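Local atomic coordinates of putative mandelate racemase (Salmonella typhimurium, PDB entry 2O56), a protein that is of unknown specific function but probably acts as a magnesium-dependent hydro-lyase of the mandelate racemase branch of the enolase superfamily. Residues T304-K307 and K308-M312; V116-Y119 and K120-G123. One frame throughout, in Å; residues are numbered along the deposited sequence.

How the interactions relate
Both contacts are local: interaction 1 lies along helix 302-314, which belongs to the C-terminal barrel, and interaction 2 spans the short helix 118-121 of the N-terminal domain and the residues flanking it. Their centres are about 15 Å apart, on the same side of the chain's centre. They meet where CE of Lys307 packs against O of Leu122 at 3.4 Å, and Ile303, just before 304-307, is touched by Leu118 and Leu122. Both also face the second subunit. The magnesium ligands are Glu221, Glu247 and Glu273; the side chain of Val306 comes to about 10 Å from that of Glu273, whereas interaction 2 is away from the metal site.

Interaction 1 (T304-K307 and K308-M312); sequences TEVK and KICDM
On helix 302-314, which carries the chain from strand 292-293 to strand 319-320, Lys307 and Asp311 form a salt bridge one turn apart. NZ of Lys307 stands 3.0 Å from OD1 and also 3.0 Å from OD2 of Asp311, meeting the syn lone pair of each, so both carboxylate oxygens hold the one ammonium nitrogen. The lysine reaches it by starting with CG anti to the backbone N (chi1 -175°) and bending at chi2 and chi4. NZ has a further salt bridge to Glu75 of the second subunit, which ties this pair into the subunit interface.

Lys308 runs back toward the N-terminal end of the helix, its extended chain alongside Thr304, with NZ 4.0 Å from Thr304 CG2. A water 2.7 Å from OE1 of Glu305 donates to that oxygen and accepts from Lys308 NZ, bridging opposite charges whose nearest atoms, OE1 of Glu305 and NZ of Lys308, are 4.6 Å apart, beyond a direct salt bridge. The stronger partners lie beyond: Glu75 of the same chain for Lys308, Arg278 for Glu305, and Asp103 for the hydroxyl of Thr304.

On the apolar side, Val306 CG1 lies 4.2 Å from Cys310 SG. Beneath the side chains, Ile309 N bonds to Glu305 O at 2.9 Å and 167°, nearly straight. Such i to i+3 and i to i+4 side-chain pairing over i to i+4 backbone bonds is characteristic of an alpha-helix, here within a beta-alpha-beta unit of the enolase-superfamily barrel.

Interaction 2 (V116-Y119 and K120-G123); sequences VPLY and KMLG
Val116, just before the short helix 118-121, packs on Met121 at its last position: CG2 of Val116 lies against CG of Met121 at 3.7 Å. The methionine chain then bends at chi3 (-74°), bringing CE to 3.9 Å from CD1 of Leu118, so its thioether curls past both residues. Leu118 also meets Leu122 one turn on, its CG 3.9 Å from CD1 of that leucine.

On another side, the aliphatic part of Lys120 occupies a groove between Pro117 and the Tyr119 ring. CG of Lys120 makes an off-centre CH-pi contact, 4.0 Å from the Tyr119 ring centroid and 30° off its normal, while CD rests 4.1 Å from CG of Pro117. Tyr119 and Lys120 lie side by side, pointing the same way, and Tyr119 OH is hydrogen-bonded to Glu377.

Pro117 is the N-cap, and its O accepts from Lys120 N at 3.1 Å, the donor standing above the carbonyl plane. Gly123, at positive phi, is the C' residue of a Schellman motif that ends the helix. The short helix is packed between helices: Met121 touches Trp107 and Trp114 of helix 93-114, Leu122 meets Ala340 of helix 328-340, and Trp114 of the second subunit packs on Val116, Lys120 and Met121.

Interaction 1 (T304-K307 and K308-M312)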
loop_
_atom_site.group_PDB
_atom_site.type_symbol
_atom_site.label_atom_id
_atom_site.label_comp_id
_atom_site.label_asym_id
_atom_site.label_seq_id
_atom_site.Cartn_x
_atom_site.Cartn_y
_atom_site.Cartn_z
ATOM N N THR A 304 31.214 7.773 13.290
ATOM C CA THR A 304 30.990 7.869 11.847
ATOM C C THR A 304 29.533 7.565 11.488
ATOM O O THR A 304 28.895 8.320 10.744
ATOM C CB THR A 304 31.940 6.958 11.077
ATOM O OG1 THR A 304 33.282 7.249 11.481
ATOM C CG2 THR A 304 31.818 7.189 9.569
ATOM N N GLU A 305 29.013 6.478 12.049
ATOM C CA GLU A 305 27.683 5.997 11.713
ATOM C C GLU A 305 26.596 6.728 12.498
ATOM O O GLU A 305 25.533 7.047 11.944
ATOM C CB GLU A 305 27.576 4.478 11.933
ATOM C CG GLU A 305 26.275 3.899 11.411
ATOM C CD GLU A 305 26.221 3.759 9.899
ATOM O OE1 GLU A 305 27.207 4.093 9.195
ATOM O OE2 GLU A 305 25.163 3.329 9.399
ATOM N N VAL A 306 26.831 7.003 13.773
ATOM C CA VAL A 306 25.780 7.695 14.539
ATOM C C VAL A 306 25.497 9.123 14.027
ATOM O O VAL A 306 24.342 9.550 13.979
ATOM C CB VAL A 306 25.976 7.572 16.083
ATOM C CG1 VAL A 306 25.005 8.471 16.844
ATOM C CG2 VAL A 306 25.757 6.102 16.516
ATOM N N LYS A 307 26.531 9.854 13.606
ATOM C CA LYS A 307 26.306 11.125 12.922
ATOM C C LYS A 307 25.370 10.942 11.721
ATOM O O LYS A 307 24.468 11.727 11.518
ATOM C CB LYS A 307 27.633 11.766 12.482
ATOM C CG LYS A 307 27.503 13.149 11.855
ATOM C CD LYS A 307 26.954 14.177 12.852
ATOM C CE LYS A 307 26.940 15.598 12.257
ATOM N NZ LYS A 307 26.357 15.664 10.867
ATOM N N LYS A 308 25.605 9.903 10.929
ATOM C CA LYS A 308 24.762 9.616 9.760
ATOM C C LYS A 308 23.319 9.257 10.141
ATOM O O LYS A 308 22.364 9.729 9.511
ATOM C CB LYS A 308 25.412 8.520 8.921
ATOM C CG LYS A 308 26.806 8.914 8.428
ATOM C CD LYS A 308 27.445 7.728 7.673
ATOM C CE LYS A 308 28.763 8.146 7.042
ATOM N NZ LYS A 308 29.405 6.946 6.364
ATOM N N ILE A 309 23.168 8.455 11.192
ATOM C CA ILE A 309 21.856 8.197 11.791
ATOM C C ILE A 309 21.111 9.478 12.152
ATOM O O ILE A 309 19.960 9.652 11.761
ATOM C CB ILE A 309 21.960 7.224 13.005
ATOM C CG1 ILE A 309 22.417 5.841 12.532
ATOM C CG2 ILE A 309 20.612 7.121 13.775
ATOM C CD1 ILE A 309 22.778 4.881 13.673
ATOM N N CYS A 310 21.765 10.391 12.873
ATOM C CA CYS A 310 21.117 11.631 13.313
ATOM C C CYS A 310 20.694 12.496 12.143
ATOM O O CYS A 310 19.625 13.109 12.188
ATOM C CB CYS A 310 22.016 12.442 14.255
ATOM S SG CYS A 310 22.452 11.565 15.741
ATOM N N ASP A 311 21.531 12.537 11.106
ATOM C CA ASP A 311 21.276 13.334 9.894
ATOM C C ASP A 311 20.111 12.809 9.063
ATOM O O ASP A 311 19.291 13.583 8.552
ATOM C CB ASP A 311 22.518 13.336 8.991
ATOM C CG ASP A 311 23.719 13.978 9.654
ATOM O OD1 ASP A 311 23.525 14.734 10.641
ATOM O OD2 ASP A 311 24.853 13.711 9.192
ATOM N N MET A 312 20.069 11.490 8.902
ATOM C CA MET A 312 18.954 10.825 8.220
ATOM C C MET A 312 17.649 10.986 9.000
ATOM O O MET A 312 16.588 11.235 8.441
ATOM C CB MET A 312 19.260 9.342 8.096
ATOM C CG MET A 312 18.287 8.614 7.192
ATOM S SD MET A 312 18.850 6.959 6.783
ATOM C CE MET A 312 18.855 6.192 8.410
HETATM O O HOH W 1 29.635 5.014 8.621
#

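Interaction 2 (V116-Y119 and K120-G123)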
loop_
_atom_site.group_PDB
_atom_site.type_symbol
_atom_site.label_atom_id
_atom_site.label_comp_id
_atom_site.label_asym_id
_atom_site.label_seq_id
_atom_site.Cartn_x
_atom_site.Cartn_y
_atom_site.Cartn_z
ATOM N N VAL A 116 42.050 19.519 17.743
ATOM C CA VAL A 116 40.679 20.041 17.775
ATOM C C VAL A 116 39.692 19.108 18.481
ATOM O O VAL A 116 39.741 17.894 18.330
ATOM C CB VAL A 116 40.151 20.409 16.367
ATOM C CG1 VAL A 116 40.870 21.652 15.818
ATOM C CG2 VAL A 116 40.296 19.236 15.434
ATOM N N PRO A 117 38.787 19.690 19.301
ATOM C CA PRO A 117 37.795 18.815 19.925
ATOM C C PRO A 117 36.799 18.211 18.919
ATOM O O PRO A 117 36.484 18.824 17.891
ATOM C CB PRO A 117 37.067 19.752 20.896
ATOM C CG PRO A 117 37.237 21.108 20.280
ATOM C CD PRO A 117 38.597 21.100 19.688
ATOM N N LEU A 118 36.317 17.018 19.247
ATOM C CA LEU A 118 35.416 16.255 18.395
ATOM C C LEU A 118 34.220 17.040 17.859
ATOM O O LEU A 118 33.935 16.947 16.671
ATOM C CB LEU A 118 34.962 14.970 19.111
ATOM C CG LEU A 118 33.950 14.040 18.432
ATOM C CD1 LEU A 118 34.464 13.571 17.092
ATOM C CD2 LEU A 118 33.654 12.850 19.336
ATOM N N TYR A 119 33.546 17.821 18.711
ATOM C CA TYR A 119 32.354 18.554 18.274
ATOM C C TYR A 119 32.602 19.439 17.056
ATOM O O TYR A 119 31.747 19.548 16.185
ATOM C CB TYR A 119 31.675 19.320 19.435
ATOM C CG TYR A 119 32.394 20.584 19.884
ATOM C CD1 TYR A 119 32.145 21.813 19.262
ATOM C CD2 TYR A 119 33.330 20.553 20.915
ATOM C CE1 TYR A 119 32.809 22.982 19.656
ATOM C CE2 TYR A 119 33.998 21.735 21.327
ATOM C CZ TYR A 119 33.735 22.933 20.688
ATOM O OH TYR A 119 34.391 24.093 21.065
ATOM N N LYS A 120 33.790 20.041 16.979
ATOM C CA LYS A 120 34.141 20.908 15.861
ATOM C C LYS A 120 34.337 20.107 14.564
ATOM O O LYS A 120 34.009 20.583 13.486
ATOM C CB LYS A 120 35.420 21.699 16.171
ATOM C CG LYS A 120 35.241 22.864 17.077
ATOM C CD LYS A 120 36.528 23.658 17.201
ATOM C CE LYS A 120 36.244 25.001 17.827
ATOM N NZ LYS A 120 37.472 25.829 17.982
ATOM N N MET A 121 34.858 18.891 14.680
ATOM C CA MET A 121 34.962 17.990 13.544
ATOM C C MET A 121 33.612 17.417 13.122
ATOM O O MET A 121 33.471 16.958 12.001
ATOM C CB MET A 121 35.917 16.844 13.860
ATOM C CG MET A 121 37.305 17.308 14.312
ATOM S SD MET A 121 38.423 15.913 14.390
ATOM C CE MET A 121 37.843 15.116 15.852
ATOM N N LEU A 122 32.623 17.455 14.016
ATOM C CA LEU A 122 31.272 17.024 13.679
ATOM C C LEU A 122 30.380 18.189 13.207
ATOM O O LEU A 122 29.178 18.027 13.032
ATOM C CB LEU A 122 30.633 16.308 14.888
ATOM C CG LEU A 122 31.259 14.959 15.268
ATOM C CD1 LEU A 122 30.600 14.400 16.483
ATOM C CD2 LEU A 122 31.170 13.947 14.088
ATOM N N GLY A 123 30.966 19.368 13.029
ATOM C CA GLY A 123 30.219 20.510 12.512
ATOM C C GLY A 123 29.931 21.650 13.478
ATOM O O GLY A 123 29.152 22.561 13.168
#